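PDB 3HDX: SusD superfamily protein, which probably binds polysaccharide at the outer membrane of Bacteroides thetaiotaomicron as part of carbohydrate uptake. Local coordinates for residues 161-166 and 201-206; 168-173 and 192-197; 130-135 and 153-158. All blocks are in the same frame, centred on the assembly; numbering follows the deposited sequence.

In the fold
From the N terminus, helix 104-129 ends just before the loop that opens interaction 3, where 130-135 folds back on the start of helix 152-169 and closes a short loop. The same helix then supplies 161-166 to interaction 1, and the chain just beyond its end, 170-172, to interaction 2. Interaction 2 closes the smaller loop, returning at 192-197 as helix 196-209 begins; interaction 1 encloses it, pairing the middles of the two helices. Interaction 3 closes before either opens, in series with that enclosing pair. Interactions 1 and 2 touch through V202 and F194, interactions 1 and 3 through I206 and L156. Together the three fix helix 152-169 at its start, middle and end within the helical SusD-family fold.

Interaction 1: residues 161-166 and 201-206; sequences AELLTA and SVLAHI
L163 and L203 face each other where helix 152-169 packs against helix 196-209, a near-antiparallel helix pair of the TPR-like helical region of SusD proteins. The axes of the two segments approach to 10.0 Å at an angle of 156°, and the two leucine CA atoms lie 7.0 Å apart. The tight part is the buried side, where the CD1 methyl of L163 does most of the touching. It meets V202 CG1 at 3.5 Å, the two side chains crossing at about a right angle, and it runs tip to tip into I206, CD1 to CD1, also at 3.5 Å. V202 offers CG1 because that branch stands opposite its own backbone N (chi1 -177°). Nearer the backbone, L163 CB rests 3.9 Å from L203 CG. A119, F120 and F123 of helix 104-129 back this side. The outer side is looser: L164 is exposed, and its CD2 meets L203 CD1 at 3.6 Å, again with the side chains at roughly a right angle. Y219 of helix 213-226 touches both leucines there. L203 therefore spans the two sides, CD2 beside L163 and CD1 beside L164. Cutting this leucine back to an alanine would probably open a gap between the helices and leave L164 CD2 without its mate across the contact. Every side-chain contact across the pair is carbon against carbon, so the two helices are held here by burial and shape fit, with no directional bond to fix their register.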
loop_
_atom_site.group_PDB
_atom_site.type_symbol
_atom_site.label_atom_id
_atom_site.label_comp_id
_atom_site.label_asym_id
_atom_site.label_seq_id
_atom_site.Cartn_x
_atom_site.Cartn_y
_atom_site.Cartn_z
ATOM N N ALA A 161 -17.746 2.032 6.018
ATOM C CA ALA A 161 -18.892 2.947 5.915
ATOM C C ALA A 161 -18.433 4.335 5.498
ATOM O O ALA A 161 -19.065 4.990 4.656
ATOM C CB ALA A 161 -19.699 2.979 7.222
ATOM N N GLU A 162 -17.290 4.757 6.038
ATOM C CA GLU A 162 -16.728 6.047 5.666
ATOM C C GLU A 162 -16.336 6.104 4.203
ATOM O O GLU A 162 -16.581 7.117 3.542
ATOM C CB GLU A 162 -15.498 6.381 6.522
ATOM C CG GLU A 162 -15.827 6.629 7.986
ATOM C CD GLU A 162 -16.430 7.978 8.198
ATOM O OE1 GLU A 162 -15.839 9.011 7.767
ATOM O OE2 GLU A 162 -17.536 8.001 8.813
ATOM N N LEU A 163 -15.740 5.020 3.698
ATOM C CA LEU A 163 -15.318 4.960 2.290
ATOM C C LEU A 163 -16.530 4.973 1.364
ATOM O O LEU A 163 -16.547 5.675 0.333
ATOM C CB LEU A 163 -14.438 3.734 2.022
ATOM C CG LEU A 163 -13.021 3.890 2.568
ATOM C CD1 LEU A 163 -12.365 2.508 2.838
ATOM C CD2 LEU A 163 -12.108 4.789 1.684
ATOM N N LEU A 164 -17.557 4.201 1.710
ATOM C CA LEU A 164 -18.803 4.191 0.881
ATOM C C LEU A 164 -19.449 5.583 0.839
ATOM O O LEU A 164 -19.926 6.030 -0.211
ATOM C CB LEU A 164 -19.773 3.091 1.347
ATOM C CG LEU A 164 -19.313 1.704 0.926
ATOM C CD1 LEU A 164 -20.058 0.677 1.733
ATOM C CD2 LEU A 164 -19.529 1.462 -0.592
ATOM N N THR A 165 -19.431 6.294 1.980
ATOM C CA THR A 165 -19.931 7.690 2.028
ATOM C C THR A 165 -19.057 8.603 1.157
ATOM O O THR A 165 -19.578 9.359 0.305
ATOM C CB THR A 165 -20.015 8.194 3.468
ATOM O OG1 THR A 165 -21.004 7.429 4.150
ATOM C CG2 THR A 165 -20.372 9.664 3.559
ATOM N N ALA A 166 -17.734 8.453 1.282
ATOM C CA ALA A 166 -16.785 9.294 0.479
ATOM C C ALA A 166 -16.996 9.086 -1.032
ATOM O O ALA A 166 -16.962 10.049 -1.797
ATOM C CB ALA A 166 -15.330 9.011 0.829
ATOM N N SER A 201 -10.601 0.693 -4.001
ATOM C CA SER A 201 -9.441 -0.186 -3.807
ATOM C C SER A 201 -9.222 -0.474 -2.330
ATOM O O SER A 201 -8.881 -1.611 -1.973
ATOM C CB SER A 201 -8.156 0.359 -4.473
ATOM O OG SER A 201 -7.524 1.382 -3.728
ATOM N N VAL A 202 -9.440 0.536 -1.483
ATOM C CA VAL A 202 -9.320 0.347 -0.040
ATOM C C VAL A 202 -10.431 -0.607 0.400
ATOM O O VAL A 202 -10.182 -1.493 1.220
ATOM C CB VAL A 202 -9.273 1.694 0.748
ATOM C CG1 VAL A 202 -9.080 1.418 2.247
ATOM C CG2 VAL A 202 -8.169 2.594 0.211
ATOM N N LEU A 203 -11.672 -0.373 -0.060
ATOM C CA LEU A 203 -12.795 -1.296 0.255
ATOM C C LEU A 203 -12.468 -2.727 -0.129
ATOM O O LEU A 203 -12.653 -3.642 0.667
ATOM C CB LEU A 203 -14.113 -0.866 -0.419
ATOM C CG LEU A 203 -14.839 0.317 0.219
ATOM C CD1 LEU A 203 -15.979 0.710 -0.707
ATOM C CD2 LEU A 203 -15.402 -0.091 1.571
ATOM N N ALA A 204 -11.974 -2.914 -1.353
ATOM C CA ALA A 204 -11.644 -4.262 -1.818
ATOM C C ALA A 204 -10.652 -4.956 -0.873
ATOM O O ALA A 204 -10.826 -6.111 -0.519
ATOM C CB ALA A 204 -11.079 -4.236 -3.269
ATOM N N HIS A 205 -9.610 -4.222 -0.510
ATOM C CA HIS A 205 -8.593 -4.755 0.391
ATOM C C HIS A 205 -9.063 -4.956 1.829
ATOM O O HIS A 205 -8.607 -5.896 2.489
ATOM C CB HIS A 205 -7.282 -3.982 0.265
ATOM C CG HIS A 205 -6.450 -4.444 -0.884
ATOM N ND1 HIS A 205 -5.881 -5.703 -0.895
ATOM C CD2 HIS A 205 -6.060 -3.831 -2.032
ATOM C CE1 HIS A 205 -5.193 -5.848 -2.016
ATOM N NE2 HIS A 205 -5.298 -4.737 -2.731
ATOM N N ILE A 206 -9.880 -4.042 2.369
ATOM C CA ILE A 206 -10.440 -4.251 3.704
ATOM C C ILE A 206 -11.228 -5.564 3.675
ATOM O O ILE A 206 -11.056 -6.431 4.541
ATOM C CB ILE A 206 -11.409 -3.130 4.133
ATOM C CG1 ILE A 206 -10.643 -1.824 4.395
ATOM C CG2 ILE A 206 -12.200 -3.555 5.391
ATOM C CD1 ILE A 206 -11.524 -0.527 4.447
#

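Interaction 2: residues 168-173 and 192-197; sequences EDLPYQ and KLFNKL. With EDO (1,2-ethanediol), chain B.
K196 passes over a face of the Y172 ring at the connected end of a nearly antiparallel helix pair, where the chain leaving helix 152-169 meets the first turn of helix 196-209. The side chains cross obliquely, and K196 CE sits 4.0 Å from the ring centroid, a CH-pi contact displaced toward the rim. L197 approaches the same ring at its edge, CD2 lying 3.8 Å from Y172 CE1, so lysine methylenes cover a face while leucine borders the rim. F222 and H226 of helix 213-226 also touch this tyrosine. With CG anti to the backbone N (chi1 -165°), the K196 chain runs out and then bends at chi3 and chi4, which swings the ammonium back to L170 O. That hydrogen bond is 2.7 Å long and nearly collinear with the carbonyl (C=O...N 166°). I167 O takes a second bond from NZ, so two carbonyls near the end of helix 152-169 grip the charge. The K196 backbone N also bonds P171 O at 2.9 Å, coming from above the carbonyl plane; side chain and main chain thus hold successive carbonyls of the same loop. Deeper in, L170 CD2 lies 3.7 Å from F194 O. At the far end, K192 NZ gives a weak 3.4 Å hydrogen bond to O1 of a 1,2-ethanediol, probably from the crystallisation liquor. N195 is the N-cap of helix 196-209: its CB packs against Y172 O at 3.4 Å, and its OD1 accepts a weak capping bond from L197 N at 2.8 Å.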
loop_
_atom_site.group_PDB
_atom_site.type_symbol
_atom_site.label_atom_id
_atom_site.label_comp_id
_atom_site.label_asym_id
_atom_site.label_seq_id
_atom_site.Cartn_x
_atom_site.Cartn_y
_atom_site.Cartn_z
ATOM N N GLU A 168 -19.608 8.593 -2.719
ATOM C CA GLU A 168 -20.727 9.369 -3.283
ATOM C C GLU A 168 -20.259 10.716 -3.855
ATOM O O GLU A 168 -20.850 11.214 -4.830
ATOM C CB GLU A 168 -21.878 9.484 -2.276
ATOM C CG GLU A 168 -22.532 8.125 -2.066
ATOM C CD GLU A 168 -23.067 7.564 -3.391
ATOM O OE1 GLU A 168 -24.079 8.129 -3.901
ATOM O OE2 GLU A 168 -22.462 6.594 -3.954
ATOM N N ASP A 169 -19.198 11.288 -3.281
ATOM C CA ASP A 169 -18.655 12.593 -3.705
ATOM C C ASP A 169 -17.293 12.589 -4.384
ATOM O O ASP A 169 -16.923 13.605 -4.972
ATOM C CB ASP A 169 -18.640 13.576 -2.526
ATOM C CG ASP A 169 -20.027 13.962 -2.063
ATOM O OD1 ASP A 169 -20.890 14.168 -2.921
ATOM O OD2 ASP A 169 -20.239 14.099 -0.839
ATOM N N LEU A 170 -16.558 11.472 -4.362
ATOM C CA LEU A 170 -15.262 11.415 -5.028
ATOM C C LEU A 170 -15.468 11.232 -6.526
ATOM O O LEU A 170 -16.159 10.287 -6.920
ATOM C CB LEU A 170 -14.404 10.242 -4.544
ATOM C CG LEU A 170 -13.849 10.322 -3.128
ATOM C CD1 LEU A 170 -13.408 8.883 -2.674
ATOM C CD2 LEU A 170 -12.724 11.372 -3.044
ATOM N N PRO A 171 -14.891 12.135 -7.333
ATOM C CA PRO A 171 -14.970 11.951 -8.769
ATOM C C PRO A 171 -13.883 10.979 -9.265
ATOM O O PRO A 171 -12.989 10.570 -8.511
ATOM C CB PRO A 171 -14.724 13.371 -9.293
ATOM C CG PRO A 171 -13.652 13.878 -8.350
ATOM C CD PRO A 171 -14.034 13.287 -6.985
ATOM N N TYR A 172 -14.016 10.557 -10.513
ATOM C CA TYR A 172 -12.963 9.795 -11.204
ATOM C C TYR A 172 -11.767 10.724 -11.499
ATOM O O TYR A 172 -10.618 10.339 -11.272
ATOM C CB TYR A 172 -13.469 9.143 -12.469
ATOM C CG TYR A 172 -14.473 8.061 -12.194
ATOM C CD1 TYR A 172 -14.085 6.887 -11.557
ATOM C CD2 TYR A 172 -15.804 8.150 -12.611
ATOM C CE1 TYR A 172 -14.971 5.874 -11.314
ATOM C CE2 TYR A 172 -16.692 7.121 -12.364
ATOM C CZ TYR A 172 -16.270 5.966 -11.712
ATOM O OH TYR A 172 -17.151 4.926 -11.465
ATOM N N GLN A 173 -12.067 11.926 -12.029
ATOM C CA GLN A 173 -11.058 12.954 -12.327
ATOM C C GLN A 173 -11.536 14.289 -11.787
ATOM O O GLN A 173 -12.758 14.528 -11.702
ATOM C CB GLN A 173 -10.761 13.014 -13.824
ATOM C CG GLN A 173 -10.113 11.733 -14.307
ATOM C CD GLN A 173 -9.511 11.810 -15.671
ATOM O OE1 GLN A 173 -8.809 12.748 -15.995
ATOM N NE2 GLN A 173 -9.727 10.777 -16.471
ATOM N N LYS A 192 -2.327 11.703 -8.377
ATOM C CA LYS A 192 -1.975 12.688 -7.350
ATOM C C LYS A 192 -3.053 12.729 -6.260
ATOM O O LYS A 192 -2.766 12.527 -5.063
ATOM C CB LYS A 192 -1.674 14.056 -8.006
ATOM C CG LYS A 192 -0.493 13.908 -8.997
ATOM C CD LYS A 192 0.152 15.188 -9.441
ATOM C CE LYS A 192 1.418 14.902 -10.246
ATOM N NZ LYS A 192 2.087 16.194 -10.643
ATOM N N LEU A 193 -4.287 12.955 -6.657
ATOM C CA LEU A 193 -5.418 12.971 -5.723
ATOM C C LEU A 193 -6.147 11.614 -5.616
ATOM O O LEU A 193 -6.223 10.869 -6.599
ATOM C CB LEU A 193 -6.425 14.046 -6.153
ATOM C CG LEU A 193 -5.838 15.470 -6.195
ATOM C CD1 LEU A 193 -6.913 16.396 -6.730
ATOM C CD2 LEU A 193 -5.281 15.978 -4.840
ATOM N N PHE A 194 -6.674 11.336 -4.417
ATOM C CA PHE A 194 -7.467 10.165 -4.121
ATOM C C PHE A 194 -8.755 10.280 -4.973
ATOM O O PHE A 194 -9.475 11.288 -4.866
ATOM C CB PHE A 194 -7.763 10.203 -2.622
ATOM C CG PHE A 194 -8.097 8.899 -2.019
ATOM C CD1 PHE A 194 -9.379 8.419 -2.054
ATOM C CD2 PHE A 194 -7.142 8.200 -1.277
ATOM C CE1 PHE A 194 -9.696 7.225 -1.485
ATOM C CE2 PHE A 194 -7.482 6.995 -0.670
ATOM C CZ PHE A 194 -8.770 6.537 -0.766
ATOM N N ASN A 195 -9.016 9.301 -5.833
ATOM C CA ASN A 195 -10.186 9.337 -6.700
ATOM C C ASN A 195 -11.180 8.268 -6.275
ATOM O O ASN A 195 -10.953 7.502 -5.312
ATOM C CB ASN A 195 -9.724 9.218 -8.171
ATOM C CG ASN A 195 -9.065 7.872 -8.487
ATOM O OD1 ASN A 195 -9.691 6.831 -8.327
ATOM N ND2 ASN A 195 -7.809 7.904 -8.961
ATOM N N LYS A 196 -12.300 8.192 -6.981
ATOM C CA LYS A 196 -13.355 7.257 -6.594
ATOM C C LYS A 196 -12.830 5.808 -6.545
ATOM O O LYS A 196 -13.192 5.033 -5.626
ATOM C CB LYS A 196 -14.540 7.335 -7.532
ATOM C CG LYS A 196 -15.815 6.687 -7.016
ATOM C CD LYS A 196 -16.907 6.539 -8.085
ATOM C CE LYS A 196 -17.476 7.820 -8.668
ATOM N NZ LYS A 196 -18.158 8.635 -7.591
ATOM N N LEU A 197 -12.006 5.432 -7.535
ATOM C CA LEU A 197 -11.449 4.072 -7.578
ATOM C C LEU A 197 -10.411 3.826 -6.483
ATOM O O LEU A 197 -10.282 2.689 -5.983
ATOM C CB LEU A 197 -10.957 3.682 -8.958
ATOM C CG LEU A 197 -12.036 3.720 -10.048
ATOM C CD1 LEU A 197 -11.466 3.156 -11.413
ATOM C CD2 LEU A 197 -13.325 2.935 -9.589
HETATM C C1 EDO B . -0.411 20.041 -9.047
HETATM O O1 EDO B . 0.437 18.963 -9.465
HETATM C C2 EDO B . -1.645 20.007 -9.932
HETATM O O2 EDO B . -1.305 20.258 -11.299
#

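Interaction 3: residues 130-135 and 153-158; sequences GDVPLV and QTVLSY
The loop after helix 104-129 folds over the first turns of helix 152-169 in the connection between two consecutive helices of the SusD fold, with L134 making most of the contact. Its CG lies trans to the backbone N (chi1 -180°), which carries the side chain out toward the helix, where it splits its methyls between neighbours one turn apart. CD1 lies over a face of the Y158 ring, 4.0 Å from the centroid and 28° off the normal, a CH-pi contact; CD2 turns to the T154 methyl, 4.1 Å from CG2. Nearer the loop backbone, V155 CG2 packs 4.1 Å from L134 CB. V132 meets the same valine, the two side chains at about a right angle. Y122 of helix 104-129 touches both L134 and V155, so L134 packs against two helices. The loop is further fastened by polar bonds at and just before the helix start: D131 OD1 accepts from A152 N, and L134 N bonds T150 OG1. V155 CG2 also abuts the loop backbone, lying 3.6 Å from V132 O.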
loop_
_atom_site.group_PDB
_atom_site.type_symbol
_atom_site.label_atom_id
_atom_site.label_comp_id
_atom_site.label_asym_id
_atom_site.label_seq_id
_atom_site.Cartn_x
_atom_site.Cartn_y
_atom_site.Cartn_z
ATOM N N GLY A 130 -3.611 -4.410 14.596
ATOM C CA GLY A 130 -4.861 -5.082 14.954
ATOM C C GLY A 130 -5.809 -4.064 15.595
ATOM O O GLY A 130 -6.162 -3.058 14.991
ATOM N N ASP A 131 -6.187 -4.303 16.847
ATOM C CA ASP A 131 -7.076 -3.408 17.551
ATOM C C ASP A 131 -6.383 -2.060 17.732
ATOM O O ASP A 131 -5.214 -2.007 18.109
ATOM C CB ASP A 131 -7.440 -3.956 18.936
ATOM C CG ASP A 131 -8.185 -5.282 18.920
ATOM O OD1 ASP A 131 -8.675 -5.768 17.865
ATOM O OD2 ASP A 131 -8.295 -5.844 20.057
ATOM N N VAL A 132 -7.108 -0.969 17.498
ATOM C CA VAL A 132 -6.566 0.384 17.682
ATOM C C VAL A 132 -7.691 1.268 18.205
ATOM O O VAL A 132 -8.878 0.996 17.899
ATOM C CB VAL A 132 -5.964 1.002 16.373
ATOM C CG1 VAL A 132 -4.811 0.171 15.826
ATOM C CG2 VAL A 132 -7.062 1.170 15.318
ATOM N N PRO A 133 -7.356 2.330 18.987
ATOM C CA PRO A 133 -8.468 3.184 19.480
ATOM C C PRO A 133 -9.250 3.877 18.339
ATOM O O PRO A 133 -8.639 4.499 17.446
ATOM C CB PRO A 133 -7.776 4.227 20.370
ATOM C CG PRO A 133 -6.490 3.623 20.713
ATOM C CD PRO A 133 -6.086 2.622 19.680
ATOM N N LEU A 134 -10.573 3.693 18.347
ATOM C CA LEU A 134 -11.403 4.283 17.303
ATOM C C LEU A 134 -11.833 5.702 17.714
ATOM O O LEU A 134 -12.732 5.875 18.529
ATOM C CB LEU A 134 -12.599 3.388 16.994
ATOM C CG LEU A 134 -13.536 3.916 15.897
ATOM C CD1 LEU A 134 -12.843 4.292 14.575
ATOM C CD2 LEU A 134 -14.701 2.860 15.681
ATOM N N VAL A 135 -11.113 6.687 17.193
ATOM C CA VAL A 135 -11.356 8.107 17.419
ATOM C C VAL A 135 -12.067 8.682 16.173
ATOM O O VAL A 135 -11.517 8.665 15.066
ATOM C CB VAL A 135 -10.040 8.843 17.726
ATOM C CG1 VAL A 135 -10.324 10.354 17.975
ATOM C CG2 VAL A 135 -9.301 8.180 18.926
ATOM N N GLN A 153 -12.392 -5.401 14.039
ATOM C CA GLN A 153 -13.598 -5.533 13.199
ATOM C C GLN A 153 -14.444 -4.263 13.240
ATOM O O GLN A 153 -14.961 -3.802 12.204
ATOM C CB GLN A 153 -14.435 -6.736 13.612
ATOM C CG GLN A 153 -15.556 -7.065 12.653
ATOM C CD GLN A 153 -16.252 -8.354 13.011
ATOM O OE1 GLN A 153 -16.020 -8.942 14.073
ATOM N NE2 GLN A 153 -17.116 -8.793 12.137
ATOM N N THR A 154 -14.583 -3.682 14.436
ATOM C CA THR A 154 -15.353 -2.438 14.607
ATOM C C THR A 154 -14.701 -1.278 13.850
ATOM O O THR A 154 -15.381 -0.469 13.209
ATOM C CB THR A 154 -15.512 -2.124 16.096
ATOM O OG1 THR A 154 -16.140 -3.271 16.710
ATOM C CG2 THR A 154 -16.325 -0.867 16.325
ATOM N N VAL A 155 -13.368 -1.214 13.916
ATOM C CA VAL A 155 -12.631 -0.163 13.220
ATOM C C VAL A 155 -12.809 -0.328 11.700
ATOM O O VAL A 155 -13.046 0.647 10.971
ATOM C CB VAL A 155 -11.139 -0.158 13.621
ATOM C CG1 VAL A 155 -10.396 0.864 12.829
ATOM C CG2 VAL A 155 -10.966 0.060 15.140
ATOM N N LEU A 156 -12.706 -1.557 11.210
ATOM C CA LEU A 156 -12.864 -1.782 9.765
ATOM C C LEU A 156 -14.292 -1.495 9.318
ATOM O O LEU A 156 -14.510 -0.982 8.214
ATOM C CB LEU A 156 -12.404 -3.200 9.412
ATOM C CG LEU A 156 -10.900 -3.426 9.607
ATOM C CD1 LEU A 156 -10.544 -4.876 9.234
ATOM C CD2 LEU A 156 -10.039 -2.435 8.799
ATOM N N SER A 157 -15.291 -1.810 10.147
ATOM C CA SER A 157 -16.675 -1.465 9.780
ATOM C C SER A 157 -16.862 0.061 9.672
ATOM O O SER A 157 -17.556 0.545 8.768
ATOM C CB SER A 157 -17.692 -1.999 10.796
ATOM O OG SER A 157 -17.764 -3.391 10.764
ATOM N N TYR A 158 -16.209 0.806 10.549
ATOM C CA TYR A 158 -16.212 2.273 10.458
ATOM C C TYR A 158 -15.531 2.710 9.143
ATOM O O TYR A 158 -16.108 3.520 8.370
ATOM C CB TYR A 158 -15.492 2.892 11.684
ATOM C CG TYR A 158 -15.231 4.375 11.588
ATOM C CD1 TYR A 158 -16.227 5.293 11.860
ATOM C CD2 TYR A 158 -13.978 4.846 11.208
ATOM C CE1 TYR A 158 -15.991 6.644 11.824
ATOM C CE2 TYR A 158 -13.714 6.189 11.179
ATOM C CZ TYR A 158 -14.733 7.097 11.465
ATOM O OH TYR A 158 -14.471 8.436 11.411
#